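Local coordinates for insect group II chitinase (Ostrinia furnacalis, PDB 5Y2A), which hydrolyses chitin, as the second catalytic domain of an insect group II chitinase belonging to glycoside hydrolase family 18, at residues A[8-13]-A[341-346]; A[29-34]-A[362-367]; A[165-170]-A[190-195]; A[282-287]-A[346-351]. All coordinates share one frame; numbering follows the deposited sequence.

Interaction 1: residues A[8-13]-A[341-346]; sequences YYTNWA and MAWSLD
Trp343 turns the edge of its six-membered ring toward the face of the Tyr8 ring, an offset edge-to-face pair whose planes meet at 89°. CE3 and CZ3 lead, and Trp343 CE3 comes within 3.5 Å of Tyr8 CB. A chi1 of -176° places CG anti to the backbone N and brings the benzo end of the indole to Tyr8. Met341 takes the rim of the same tyrosine: its CG sits in the ring plane, 3.4 Å from Tyr8 CE1, while the bent chain brings SD obliquely beside the ring as a Met-aromatic contact. The tyrosine hydroxyl itself bonds Asp121.

Backbone bonds hold the two strands side by side. Tyr8 N donates to Ala342 O at 3.1 Å, and Leu345 N to Tyr8 O at 3.0 Å, so the pairing spans the cis peptide before Ser344. Beyond it lies a polar cluster on buried Asp346. Its OD1 accepts from Thr10 OG1 at 2.9 Å and from Ser344 OG at 2.7 Å, the two donors reaching opposite faces of the carboxylate. Two waters also bridge Thr10 to this group, and OD2 forms a salt bridge with Arg16, which would probably stabilise the charged form.

Strand 4-10 lies between strands 34-42 and 339-343, and the latter pairs in turn with 241-254. This is the junction of first and last strands that closes the TIM barrel; Tyr9 packs outward on helix 62-67.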
loop_
_atom_site.group_PDB
_atom_site.type_symbol
_atom_site.label_atom_id
_atom_site.label_comp_id
_atom_site.label_asym_id
_atom_site.label_seq_id
_atom_site.Cartn_x
_atom_site.Cartn_y
_atom_site.Cartn_z
ATOM N N TYR A 8 -8.120 -18.434 8.252
ATOM C CA TYR A 8 -8.280 -17.533 7.117
ATOM C C TYR A 8 -7.348 -17.963 5.986
ATOM O O TYR A 8 -6.129 -18.065 6.173
ATOM C CB TYR A 8 -8.031 -16.082 7.527
ATOM C CG TYR A 8 -9.255 -15.468 8.158
ATOM C CD1 TYR A 8 -9.491 -15.602 9.515
ATOM C CD2 TYR A 8 -10.202 -14.788 7.391
ATOM C CE1 TYR A 8 -10.619 -15.061 10.103
ATOM C CE2 TYR A 8 -11.338 -14.242 7.979
ATOM C CZ TYR A 8 -11.536 -14.385 9.335
ATOM O OH TYR A 8 -12.657 -13.866 9.943
ATOM N N TYR A 9 -7.941 -18.237 4.829
ATOM C CA TYR A 9 -7.241 -18.462 3.574
ATOM C C TYR A 9 -7.359 -17.169 2.775
ATOM O O TYR A 9 -8.445 -16.594 2.709
ATOM C CB TYR A 9 -7.881 -19.622 2.801
ATOM C CG TYR A 9 -7.436 -19.700 1.355
ATOM C CD1 TYR A 9 -6.257 -20.343 1.020
ATOM C CD2 TYR A 9 -8.160 -19.084 0.337
ATOM C CE1 TYR A 9 -5.825 -20.413 -0.287
ATOM C CE2 TYR A 9 -7.727 -19.137 -0.979
ATOM C CZ TYR A 9 -6.555 -19.803 -1.280
ATOM O OH TYR A 9 -6.102 -19.874 -2.575
ATOM N N THR A 10 -6.244 -16.660 2.246
ATOM C CA THR A 10 -6.257 -15.397 1.503
ATOM C C THR A 10 -5.979 -15.650 0.026
ATOM O O THR A 10 -4.958 -16.256 -0.319
ATOM C CB THR A 10 -5.261 -14.391 2.086
ATOM O OG1 THR A 10 -3.922 -14.851 1.872
ATOM C CG2 THR A 10 -5.504 -14.207 3.579
ATOM N N ASN A 11 -6.914 -15.226 -0.841
ATOM C CA ASN A 11 -6.770 -15.493 -2.270
ATOM C C ASN A 11 -5.571 -14.757 -2.882
ATOM O O ASN A 11 -4.996 -15.239 -3.863
ATOM C CB ASN A 11 -8.097 -15.223 -3.005
ATOM C CG ASN A 11 -8.514 -13.765 -3.029
ATOM O OD1 ASN A 11 -8.005 -12.930 -2.291
ATOM N ND2 ASN A 11 -9.524 -13.473 -3.845
ATOM N N TRP A 12 -5.193 -13.595 -2.352
ATOM C CA TRP A 12 -4.050 -12.857 -2.894
ATOM C C TRP A 12 -2.688 -13.477 -2.558
ATOM O O TRP A 12 -1.671 -13.016 -3.091
ATOM C CB TRP A 12 -4.100 -11.402 -2.425
ATOM C CG TRP A 12 -3.906 -11.188 -0.954
ATOM C CD1 TRP A 12 -2.722 -10.987 -0.298
ATOM C CD2 TRP A 12 -4.931 -11.149 0.048
ATOM N NE1 TRP A 12 -2.949 -10.815 1.049
ATOM C CE2 TRP A 12 -4.296 -10.914 1.290
ATOM C CE3 TRP A 12 -6.324 -11.291 0.017
ATOM C CZ2 TRP A 12 -5.007 -10.808 2.489
ATOM C CZ3 TRP A 12 -7.030 -11.197 1.211
ATOM C CH2 TRP A 12 -6.370 -10.953 2.429
ATOM N N ALA A 13 -2.628 -14.518 -1.724
ATOM C CA ALA A 13 -1.358 -15.189 -1.450
ATOM C C ALA A 13 -0.814 -15.943 -2.654
ATOM O O ALA A 13 0.316 -16.442 -2.594
ATOM C CB ALA A 13 -1.497 -16.145 -0.263
ATOM N N MET A 341 -8.571 -18.272 16.175
ATOM C CA MET A 341 -8.611 -17.918 14.764
ATOM C C MET A 341 -7.204 -17.573 14.298
ATOM O O MET A 341 -6.416 -16.996 15.056
ATOM C CB MET A 341 -9.578 -16.744 14.525
ATOM C CG MET A 341 -9.559 -16.193 13.123
ATOM S SD MET A 341 -8.399 -14.820 13.000
ATOM C CE MET A 341 -9.427 -13.463 13.570
ATOM N N ALA A 342 -6.885 -17.938 13.055
ATOM C CA ALA A 342 -5.541 -17.792 12.509
ATOM C C ALA A 342 -5.548 -16.822 11.332
ATOM O O ALA A 342 -6.213 -17.076 10.321
ATOM C CB ALA A 342 -4.994 -19.147 12.059
ATOM N N TRP A 343 -4.738 -15.768 11.431
ATOM C CA TRP A 343 -4.582 -14.736 10.404
ATOM C C TRP A 343 -3.098 -14.682 10.021
ATOM O O TRP A 343 -2.326 -13.969 10.663
ATOM C CB TRP A 343 -5.106 -13.372 10.964
ATOM C CG TRP A 343 -5.115 -12.185 10.024
ATOM C CD1 TRP A 343 -4.495 -10.982 10.218
ATOM C CD2 TRP A 343 -5.811 -12.076 8.775
ATOM N NE1 TRP A 343 -4.747 -10.139 9.161
ATOM C CE2 TRP A 343 -5.550 -10.789 8.260
ATOM C CE3 TRP A 343 -6.620 -12.944 8.037
ATOM C CZ2 TRP A 343 -6.068 -10.353 7.044
ATOM C CZ3 TRP A 343 -7.131 -12.510 6.828
ATOM C CH2 TRP A 343 -6.854 -11.229 6.343
ATOM N N SER A 344 -2.683 -15.432 8.990
ATOM C CA SER A 344 -3.559 -16.256 8.151
ATOM C C SER A 344 -2.724 -17.466 7.730
ATOM O O SER A 344 -1.517 -17.477 7.971
ATOM C CB SER A 344 -4.060 -15.478 6.927
ATOM O OG SER A 344 -2.979 -15.124 6.070
ATOM N N LEU A 345 -3.360 -18.470 7.112
ATOM C CA LEU A 345 -2.684 -19.733 6.794
ATOM C C LEU A 345 -1.347 -19.525 6.091
ATOM O O LEU A 345 -0.365 -20.218 6.381
ATOM C CB LEU A 345 -3.581 -20.595 5.905
ATOM C CG LEU A 345 -4.828 -21.193 6.537
ATOM C CD1 LEU A 345 -5.609 -22.003 5.519
ATOM C CD2 LEU A 345 -4.387 -22.074 7.661
ATOM N N ASP A 346 -1.305 -18.599 5.139
ATOM C CA ASP A 346 -0.160 -18.425 4.257
ATOM C C ASP A 346 1.014 -17.707 4.908
ATOM O O ASP A 346 2.082 -17.622 4.288
ATOM C CB ASP A 346 -0.598 -17.621 3.039
ATOM C CG ASP A 346 -1.320 -16.358 3.440
ATOM O OD1 ASP A 346 -2.510 -16.437 3.812
ATOM O OD2 ASP A 346 -0.678 -15.291 3.429
HETATM O O HOH W 1 -4.100 -18.650 2.743
HETATM O O HOH W 2 -1.900 -12.888 3.032
#

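Interaction 2: residues A[29-34]-A[362-367]; sequences PELCTH and LLTTIN
Asn367 reaches across from its helix to the backbone of Leu31, ND2 donating to Leu31 O at 2.8 Å with an N-H...O angle of 152°. The amide spends its other N-H on its own helix: Asn367 ND2 to Leu363 O is also 2.8 Å, but straighter, at 174°. Both acceptors lie close to the amide plane, so the pair of bonds fixes its rotation. Beside this polar link, Leu31 CB rests on Leu363 CD2 at 3.5 Å. The Leu31 methyls spread over the helix surface, CD2 lying 3.8 Å from Asn367 ND2 and CD1 4.0 Å from Thr364 OG1, a hydroxyl already bonded to Ala360 O.

The second shell positions these groups. Asn367 OD1 accepts from Arg371, which supports the amide orientation. Leu363 O is gripped from opposite faces by the side-chain ND2 and the main-chain N of Asn367. Replacing Asn367 with an alanine would probably leave Leu31 O without this donor and open a gap beside the Leu31 methyls. On the other segment, Cys32 N bonds Pro29 O at 3.3 Å, closing the 3-10 turn, and Cys32 is tied by a disulfide to Cys7.

The turn leads into strand 34-42, whereas helix 361-371 lies against the outside of the barrel. Leu363 packs on Val5 and Cys7 of strand 4-10, Ile366 and Leu362 touch strand 241-254, and Leu362 and Thr365 face helix 322-334.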
loop_
_atom_site.group_PDB
_atom_site.type_symbol
_atom_site.label_atom_id
_atom_site.label_comp_id
_atom_site.label_asym_id
_atom_site.label_seq_id
_atom_site.Cartn_x
_atom_site.Cartn_y
_atom_site.Cartn_z
ATOM N N PRO A 29 -6.484 -29.508 5.595
ATOM C CA PRO A 29 -7.804 -29.398 6.240
ATOM C C PRO A 29 -7.859 -30.020 7.621
ATOM O O PRO A 29 -8.744 -29.660 8.408
ATOM C CB PRO A 29 -8.742 -30.117 5.258
ATOM C CG PRO A 29 -7.859 -31.074 4.537
ATOM C CD PRO A 29 -6.513 -30.391 4.418
ATOM N N GLU A 30 -6.939 -30.930 7.945
ATOM C CA GLU A 30 -6.896 -31.498 9.286
ATOM C C GLU A 30 -6.596 -30.448 10.346
ATOM O O GLU A 30 -6.877 -30.676 11.525
ATOM C CB GLU A 30 -5.820 -32.584 9.357
ATOM C CG GLU A 30 -6.183 -33.893 8.690
ATOM C CD GLU A 30 -5.065 -34.916 8.802
ATOM O OE1 GLU A 30 -3.910 -34.512 9.059
ATOM O OE2 GLU A 30 -5.340 -36.123 8.632
ATOM N N LEU A 31 -6.034 -29.304 9.955
ATOM C CA LEU A 31 -5.620 -28.273 10.896
ATOM C C LEU A 31 -6.656 -27.168 11.071
ATOM O O LEU A 31 -6.368 -26.166 11.735
ATOM C CB LEU A 31 -4.287 -27.677 10.439
ATOM C CG LEU A 31 -3.086 -28.626 10.489
ATOM C CD1 LEU A 31 -1.820 -27.952 9.953
ATOM C CD2 LEU A 31 -2.868 -29.133 11.913
ATOM N N CYS A 32 -7.847 -27.322 10.497
ATOM C CA CYS A 32 -8.901 -26.322 10.600
ATOM C C CYS A 32 -10.222 -27.015 10.885
ATOM O O CYS A 32 -10.474 -28.104 10.370
ATOM C CB CYS A 32 -9.040 -25.505 9.307
ATOM S SG CYS A 32 -7.508 -24.742 8.734
ATOM N N THR A 33 -11.067 -26.379 11.694
ATOM C CA THR A 33 -12.465 -26.787 11.753
ATOM C C THR A 33 -13.321 -25.969 10.804
ATOM O O THR A 33 -14.330 -26.466 10.285
ATOM C CB THR A 33 -13.014 -26.650 13.178
ATOM O OG1 THR A 33 -13.011 -25.270 13.570
ATOM C CG2 THR A 33 -12.164 -27.451 14.158
ATOM N N HIS A 34 -12.917 -24.727 10.560
ATOM C CA HIS A 34 -13.609 -23.813 9.670
ATOM C C HIS A 34 -12.564 -23.060 8.862
ATOM O O HIS A 34 -11.516 -22.689 9.395
ATOM C CB HIS A 34 -14.490 -22.825 10.455
ATOM C CG HIS A 34 -15.499 -23.486 11.345
ATOM N ND1 HIS A 34 -15.152 -24.134 12.511
ATOM C CD2 HIS A 34 -16.844 -23.604 11.235
ATOM C CE1 HIS A 34 -16.239 -24.627 13.079
ATOM N NE2 HIS A 34 -17.280 -24.315 12.327
ATOM N N LEU A 362 2.909 -22.757 13.748
ATOM C CA LEU A 362 1.981 -21.980 14.566
ATOM C C LEU A 362 0.591 -22.607 14.573
ATOM O O LEU A 362 -0.034 -22.749 15.629
ATOM C CB LEU A 362 1.923 -20.533 14.070
ATOM C CG LEU A 362 3.216 -19.708 14.152
ATOM C CD1 LEU A 362 2.983 -18.288 13.622
ATOM C CD2 LEU A 362 3.784 -19.659 15.573
ATOM N N LEU A 363 0.089 -22.994 13.400
ATOM C CA LEU A 363 -1.244 -23.589 13.344
ATOM C C LEU A 363 -1.267 -24.963 14.006
ATOM O O LEU A 363 -2.261 -25.341 14.638
ATOM C CB LEU A 363 -1.713 -23.674 11.890
ATOM C CG LEU A 363 -3.147 -24.149 11.653
ATOM C CD1 LEU A 363 -4.140 -23.207 12.317
ATOM C CD2 LEU A 363 -3.420 -24.261 10.159
ATOM N N THR A 364 -0.192 -25.734 13.858
ATOM C CA THR A 364 -0.117 -27.035 14.519
ATOM C C THR A 364 -0.147 -26.884 16.036
ATOM O O THR A 364 -0.811 -27.662 16.735
ATOM C CB THR A 364 1.149 -27.764 14.069
ATOM O OG1 THR A 364 1.081 -27.983 12.656
ATOM C CG2 THR A 364 1.293 -29.101 14.782
ATOM N N THR A 365 0.564 -25.883 16.562
ATOM C CA THR A 365 0.555 -25.622 17.998
ATOM C C THR A 365 -0.854 -25.325 18.508
ATOM O O THR A 365 -1.257 -25.828 19.567
ATOM C CB THR A 365 1.506 -24.464 18.314
ATOM O OG1 THR A 365 2.852 -24.858 18.010
ATOM C CG2 THR A 365 1.404 -24.068 19.772
ATOM N N ILE A 366 -1.622 -24.516 17.770
ATOM C CA ILE A 366 -2.991 -24.202 18.181
ATOM C C ILE A 366 -3.871 -25.454 18.150
ATOM O O ILE A 366 -4.692 -25.675 19.053
ATOM C CB ILE A 366 -3.556 -23.068 17.300
ATOM C CG1 ILE A 366 -2.806 -21.759 17.596
ATOM C CG2 ILE A 366 -5.055 -22.903 17.521
ATOM C CD1 ILE A 366 -3.128 -20.603 16.651
ATOM N N ASN A 367 -3.717 -26.292 17.120
ATOM C CA ASN A 367 -4.502 -27.526 17.034
ATOM C C ASN A 367 -4.149 -28.500 18.151
ATOM O O ASN A 367 -5.014 -29.236 18.642
ATOM C CB ASN A 367 -4.283 -28.191 15.682
ATOM C CG ASN A 367 -5.176 -27.617 14.623
ATOM O OD1 ASN A 367 -6.271 -28.116 14.380
ATOM N ND2 ASN A 367 -4.721 -26.544 13.995
#

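Interaction 3: residues A[165-170]-A[190-195]; sequences AAVSAS and ISLMTY
Val167 and Ile190 meet in the tightest spot of this strand pair: Val167 CG2 approaches Ile190 CG2 to 3.4 Å, closer than ordinary van der Waals contact. That methyl stands between the backbone N and the carbonyl carbon of Val167, which directs it across the sheet toward the neighbouring strand. The same Val167 CG2 lies 3.6 Å from Leu192 CD2, so one branch is wedged against two residues on this face.

Three backbone hydrogen bonds join the main chains in parallel register. Ser191 N donates to Ala165 O at 2.8 Å, Val167 N to Ser191 O at 2.9 Å, and Met193 N to Val167 O at 2.9 Å. The short strand axes diverge by 30°, the twist expected in a barrel wall.

Toward the other face and the C-terminal ends, side-chain pairs loosen: Ala166 CB keeps 3.9 Å from Met193 SD, and CB of partly exposed Ala169 lies 4.1 Å from Thr194 CG2. Even so, the bent methionine chain folds CE back on Val167 O, and Ala169 CB presses on Met193 O at 3.3 Å. Here the backbone turns away: Ser168 OG accepts from Ser170 N in an ST turn, and Ser170 caps helix 171-177.

Parallel strands 162-167 and 189-192, linked through helices 171-177 and 180-186, form a beta-alpha-beta crossover of the TIM barrel. Their C-terminal ends lie on the side where such barrels carry their active sites.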
loop_
_atom_site.group_PDB
_atom_site.type_symbol
_atom_site.label_atom_id
_atom_site.label_comp_id
_atom_site.label_asym_id
_atom_site.label_seq_id
_atom_site.Cartn_x
_atom_site.Cartn_y
_atom_site.Cartn_z
ATOM N N ALA A 165 -18.649 -13.216 12.187
ATOM C CA ALA A 165 -18.110 -11.894 11.923
ATOM C C ALA A 165 -16.739 -11.765 12.559
ATOM O O ALA A 165 -16.495 -12.287 13.652
ATOM C CB ALA A 165 -19.035 -10.787 12.453
ATOM N N ALA A 166 -15.852 -11.058 11.864
ATOM C CA ALA A 166 -14.592 -10.609 12.436
ATOM C C ALA A 166 -14.783 -9.188 12.960
ATOM O O ALA A 166 -15.310 -8.329 12.249
ATOM C CB ALA A 166 -13.483 -10.656 11.389
ATOM N N VAL A 167 -14.342 -8.939 14.194
ATOM C CA VAL A 167 -14.690 -7.716 14.905
ATOM C C VAL A 167 -13.459 -7.080 15.539
ATOM O O VAL A 167 -12.443 -7.731 15.788
ATOM C CB VAL A 167 -15.748 -7.976 15.993
ATOM C CG1 VAL A 167 -17.017 -8.544 15.373
ATOM C CG2 VAL A 167 -15.176 -8.926 17.024
ATOM N N SER A 168 -13.594 -5.791 15.845
ATOM C CA SER A 168 -12.487 -4.992 16.347
ATOM C C SER A 168 -12.065 -5.418 17.748
ATOM O O SER A 168 -12.881 -5.861 18.564
ATOM C CB SER A 168 -12.881 -3.511 16.370
ATOM O OG SER A 168 -11.844 -2.721 16.924
ATOM N N ALA A 169 -10.774 -5.248 18.030
ATOM C CA ALA A 169 -10.222 -5.409 19.367
ATOM C C ALA A 169 -9.963 -4.070 20.049
ATOM O O ALA A 169 -9.298 -4.033 21.091
ATOM C CB ALA A 169 -8.925 -6.216 19.312
ATOM N N SER A 170 -10.422 -2.973 19.458
ATOM C CA SER A 170 -10.264 -1.640 20.031
ATOM C C SER A 170 -11.478 -1.333 20.897
ATOM O O SER A 170 -12.611 -1.388 20.413
ATOM C CB SER A 170 -10.125 -0.590 18.930
ATOM O OG SER A 170 -10.404 0.713 19.428
ATOM N N ILE A 190 -17.852 -15.242 16.935
ATOM C CA ILE A 190 -17.315 -13.894 16.811
ATOM C C ILE A 190 -15.801 -14.024 16.811
ATOM O O ILE A 190 -15.209 -14.437 17.815
ATOM C CB ILE A 190 -17.793 -12.984 17.949
ATOM C CG1 ILE A 190 -19.305 -12.768 17.869
ATOM C CG2 ILE A 190 -17.067 -11.664 17.922
ATOM C CD1 ILE A 190 -19.874 -12.169 19.124
ATOM N N SER A 191 -15.168 -13.688 15.693
ATOM C CA SER A 191 -13.714 -13.749 15.596
ATOM C C SER A 191 -13.150 -12.399 16.025
ATOM O O SER A 191 -13.243 -11.415 15.287
ATOM C CB SER A 191 -13.267 -14.113 14.182
ATOM O OG SER A 191 -13.435 -15.509 13.934
ATOM N N LEU A 192 -12.560 -12.358 17.215
ATOM C CA LEU A 192 -11.921 -11.139 17.694
ATOM C C LEU A 192 -10.623 -10.920 16.930
ATOM O O LEU A 192 -9.744 -11.786 16.934
ATOM C CB LEU A 192 -11.645 -11.242 19.190
ATOM C CG LEU A 192 -12.835 -11.617 20.080
ATOM C CD1 LEU A 192 -12.342 -11.832 21.506
ATOM C CD2 LEU A 192 -13.909 -10.534 20.031
ATOM N N MET A 193 -10.490 -9.768 16.272
ATOM C CA MET A 193 -9.244 -9.459 15.565
ATOM C C MET A 193 -8.232 -8.904 16.568
ATOM O O MET A 193 -7.853 -7.731 16.559
ATOM C CB MET A 193 -9.502 -8.513 14.404
ATOM C CG MET A 193 -10.270 -9.191 13.284
ATOM S SD MET A 193 -10.493 -8.118 11.846
ATOM C CE MET A 193 -11.771 -7.062 12.485
ATOM N N THR A 194 -7.780 -9.806 17.441
ATOM C CA THR A 194 -6.894 -9.464 18.553
ATOM C C THR A 194 -5.440 -9.348 18.083
ATOM O O THR A 194 -4.549 -10.083 18.502
ATOM C CB THR A 194 -7.065 -10.492 19.665
ATOM O OG1 THR A 194 -7.292 -11.791 19.093
ATOM C CG2 THR A 194 -8.270 -10.128 20.520
ATOM N N TYR A 195 -5.218 -8.386 17.187
ATOM C CA TYR A 195 -3.888 -8.096 16.668
ATOM C C TYR A 195 -3.907 -6.709 16.043
ATOM O O TYR A 195 -4.952 -6.062 15.952
ATOM C CB TYR A 195 -3.429 -9.155 15.662
ATOM C CG TYR A 195 -4.508 -9.656 14.732
ATOM C CD1 TYR A 195 -5.005 -8.848 13.708
ATOM C CD2 TYR A 195 -5.024 -10.937 14.870
ATOM C CE1 TYR A 195 -5.989 -9.311 12.848
ATOM C CE2 TYR A 195 -6.014 -11.404 14.016
ATOM C CZ TYR A 195 -6.488 -10.590 13.010
ATOM O OH TYR A 195 -7.462 -11.055 12.160
#

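Interaction 4: residues A[282-287]-A[346-351]; sequences LSFYEI and DLDDFT
Three successive carbonyl oxygens, those of Asp346, Leu347 and Asp348, crowd round one side of the Tyr285 ring. Tyr285 CD2 is 3.3 Å from Asp348 O, and CE2 is 3.4 Å from Asp346 O, both oxygens lying near the ring plane at its edge. Leu347 O comes in obliquely, 3.5 Å from Tyr285 CD2. Such an arrangement probably sets the weakly positive C-H rim against negative oxygens. Over one face, nearly central, sits Ser283 OG. The ring reaches these positions with CG between the backbone N and the carbonyl carbon (chi1 62°).

The hydroxyl completes the link through water: Tyr285 OH donates to water 3 at 2.7 Å, and that water donates to Asp346 O. A phenylalanine in place of Tyr285 would probably break the water bridge to Asp346 O, leaving the water without that donor.

Direct polar contact is slight, since Phe284 N to Leu347 O, at 3.1 Å and 125°, is a weak hydrogen bond. Ser283 and Glu286 form a capping box: Glu286 N donates to Ser283 OG at 3.0 Å, and Ser283 N to Glu286 OE1 at 2.9 Å. Apolar contact is added by Tyr285 CE2, 4.4 Å from Phe350 CE1.

Helix 284-292 thus starts directly against the loop leaving strand 339-343. Leu347 and Asp348 rest on strand 241-254, Phe284 touches Leu362 of helix 361-371, and strand 315-318 packs against Leu282 and Ile287.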
loop_
_atom_site.group_PDB
_atom_site.type_symbol
_atom_site.label_atom_id
_atom_site.label_comp_id
_atom_site.label_asym_id
_atom_site.label_seq_id
_atom_site.Cartn_x
_atom_site.Cartn_y
_atom_site.Cartn_z
ATOM N N LEU A 282 5.869 -8.432 8.155
ATOM C CA LEU A 282 6.705 -9.594 7.854
ATOM C C LEU A 282 5.950 -10.849 8.262
ATOM O O LEU A 282 5.398 -10.905 9.365
ATOM C CB LEU A 282 8.055 -9.543 8.594
ATOM C CG LEU A 282 9.071 -8.453 8.223
ATOM C CD1 LEU A 282 10.238 -8.445 9.213
ATOM C CD2 LEU A 282 9.584 -8.647 6.796
ATOM N N SER A 283 5.922 -11.845 7.378
ATOM C CA SER A 283 5.337 -13.129 7.737
ATOM C C SER A 283 6.180 -13.800 8.812
ATOM O O SER A 283 7.354 -13.472 9.011
ATOM C CB SER A 283 5.244 -14.045 6.515
ATOM O OG SER A 283 6.541 -14.479 6.115
ATOM N N PHE A 284 5.571 -14.760 9.507
ATOM C CA PHE A 284 6.329 -15.510 10.501
ATOM C C PHE A 284 7.542 -16.183 9.870
ATOM O O PHE A 284 8.625 -16.194 10.464
ATOM C CB PHE A 284 5.446 -16.548 11.197
ATOM C CG PHE A 284 6.168 -17.308 12.290
ATOM C CD1 PHE A 284 6.700 -16.636 13.386
ATOM C CD2 PHE A 284 6.339 -18.681 12.204
ATOM C CE1 PHE A 284 7.373 -17.324 14.384
ATOM C CE2 PHE A 284 7.013 -19.378 13.206
ATOM C CZ PHE A 284 7.530 -18.695 14.294
ATOM N N TYR A 285 7.391 -16.731 8.657
ATOM C CA TYR A 285 8.528 -17.412 8.043
ATOM C C TYR A 285 9.614 -16.426 7.618
ATOM O O TYR A 285 10.803 -16.763 7.669
ATOM C CB TYR A 285 8.075 -18.292 6.867
ATOM C CG TYR A 285 7.410 -17.604 5.688
ATOM C CD1 TYR A 285 8.170 -16.996 4.690
ATOM C CD2 TYR A 285 6.029 -17.615 5.544
ATOM C CE1 TYR A 285 7.561 -16.381 3.595
ATOM C CE2 TYR A 285 5.411 -17.007 4.453
ATOM C CZ TYR A 285 6.189 -16.397 3.480
ATOM O OH TYR A 285 5.582 -15.796 2.394
ATOM N N GLU A 286 9.240 -15.205 7.217
ATOM C CA GLU A 286 10.258 -14.190 6.947
ATOM C C GLU A 286 11.001 -13.809 8.225
ATOM O O GLU A 286 12.199 -13.503 8.194
ATOM C CB GLU A 286 9.614 -12.958 6.302
ATOM C CG GLU A 286 9.162 -13.195 4.863
ATOM C CD GLU A 286 8.327 -12.053 4.293
ATOM O OE1 GLU A 286 7.499 -11.466 5.028
ATOM O OE2 GLU A 286 8.487 -11.754 3.090
ATOM N N ILE A 287 10.306 -13.812 9.357
ATOM C CA ILE A 287 10.970 -13.547 10.629
ATOM C C ILE A 287 11.917 -14.688 10.981
ATOM O O ILE A 287 13.018 -14.464 11.500
ATOM C CB ILE A 287 9.916 -13.311 11.724
ATOM C CG1 ILE A 287 9.111 -12.045 11.418
ATOM C CG2 ILE A 287 10.561 -13.226 13.100
ATOM C CD1 ILE A 287 7.870 -11.924 12.259
ATOM N N ASP A 346 -1.305 -18.599 5.139
ATOM C CA ASP A 346 -0.160 -18.425 4.257
ATOM C C ASP A 346 1.014 -17.707 4.908
ATOM O O ASP A 346 2.082 -17.622 4.288
ATOM C CB ASP A 346 -0.598 -17.621 3.039
ATOM C CG ASP A 346 -1.320 -16.358 3.440
ATOM O OD1 ASP A 346 -2.510 -16.437 3.812
ATOM O OD2 ASP A 346 -0.678 -15.291 3.429
ATOM N N LEU A 347 0.842 -17.151 6.109
ATOM C CA LEU A 347 1.923 -16.425 6.762
ATOM C C LEU A 347 2.654 -17.263 7.796
ATOM O O LEU A 347 3.776 -16.907 8.179
ATOM C CB LEU A 347 1.383 -15.145 7.414
ATOM C CG LEU A 347 0.639 -14.247 6.413
ATOM C CD1 LEU A 347 -0.135 -13.144 7.141
ATOM C CD2 LEU A 347 1.601 -13.654 5.366
ATOM N N ASP A 348 2.036 -18.353 8.251
ATOM C CA ASP A 348 2.713 -19.424 8.970
ATOM C C ASP A 348 3.844 -19.971 8.103
ATOM O O ASP A 348 3.890 -19.750 6.893
ATOM C CB ASP A 348 1.701 -20.536 9.283
ATOM C CG ASP A 348 2.097 -21.433 10.459
ATOM O OD1 ASP A 348 3.209 -21.322 11.015
ATOM O OD2 ASP A 348 1.257 -22.283 10.819
ATOM N N ASP A 349 4.761 -20.714 8.722
ATOM C CA ASP A 349 5.781 -21.423 7.946
ATOM C C ASP A 349 5.152 -22.695 7.374
ATOM O O ASP A 349 5.470 -23.821 7.764
ATOM C CB ASP A 349 7.005 -21.734 8.799
ATOM C CG ASP A 349 8.157 -22.299 7.981
ATOM O OD1 ASP A 349 8.210 -22.029 6.764
ATOM O OD2 ASP A 349 9.019 -23.002 8.552
ATOM N N PHE A 350 4.227 -22.491 6.425
ATOM C CA PHE A 350 3.401 -23.600 5.949
ATOM C C PHE A 350 4.217 -24.626 5.164
ATOM O O PHE A 350 3.837 -25.801 5.112
ATOM C CB PHE A 350 2.220 -23.074 5.114
ATOM C CG PHE A 350 2.619 -22.410 3.815
ATOM C CD1 PHE A 350 2.993 -21.077 3.781
ATOM C CD2 PHE A 350 2.578 -23.118 2.619
ATOM C CE1 PHE A 350 3.356 -20.465 2.575
ATOM C CE2 PHE A 350 2.936 -22.519 1.415
ATOM C CZ PHE A 350 3.325 -21.190 1.394
ATOM N N THR A 351 5.343 -24.223 4.569
ATOM C CA THR A 351 6.200 -25.200 3.904
ATOM C C THR A 351 7.130 -25.916 4.871
ATOM O O THR A 351 7.666 -26.978 4.526
ATOM C CB THR A 351 7.047 -24.543 2.806
ATOM O OG1 THR A 351 8.035 -23.689 3.396
ATOM C CG2 THR A 351 6.179 -23.740 1.852
HETATM O O HOH W 3 3.048 -16.687 1.957
#

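In the fold
Interactions 1 and 3 belong to the barrel wall: both are buried strand pairings, but interaction 1 mixes aromatic packing with a carboxylate cluster, whereas interaction 3 relies on backbone bonds, aliphatic side chains and a methionine. They meet where the Tyr195 hydroxyl packs on Met341 and Trp343. Interaction 4 shares Asp346 with interaction 1 and extends the chain outward from strand 339-343 to a helix start, with carbonyl-to-ring and water-mediated chemistry. Interactions 2 and 4 lie outside the wall at similar distance, 4 fully buried, 2 only partly and dependent on a side-chain amide. Asp348 joins interactions 4 and 2 by probable hydrogen bonds to Leu362 N and Leu363 N, while Leu345 packs on Leu363, linking 1 and 2.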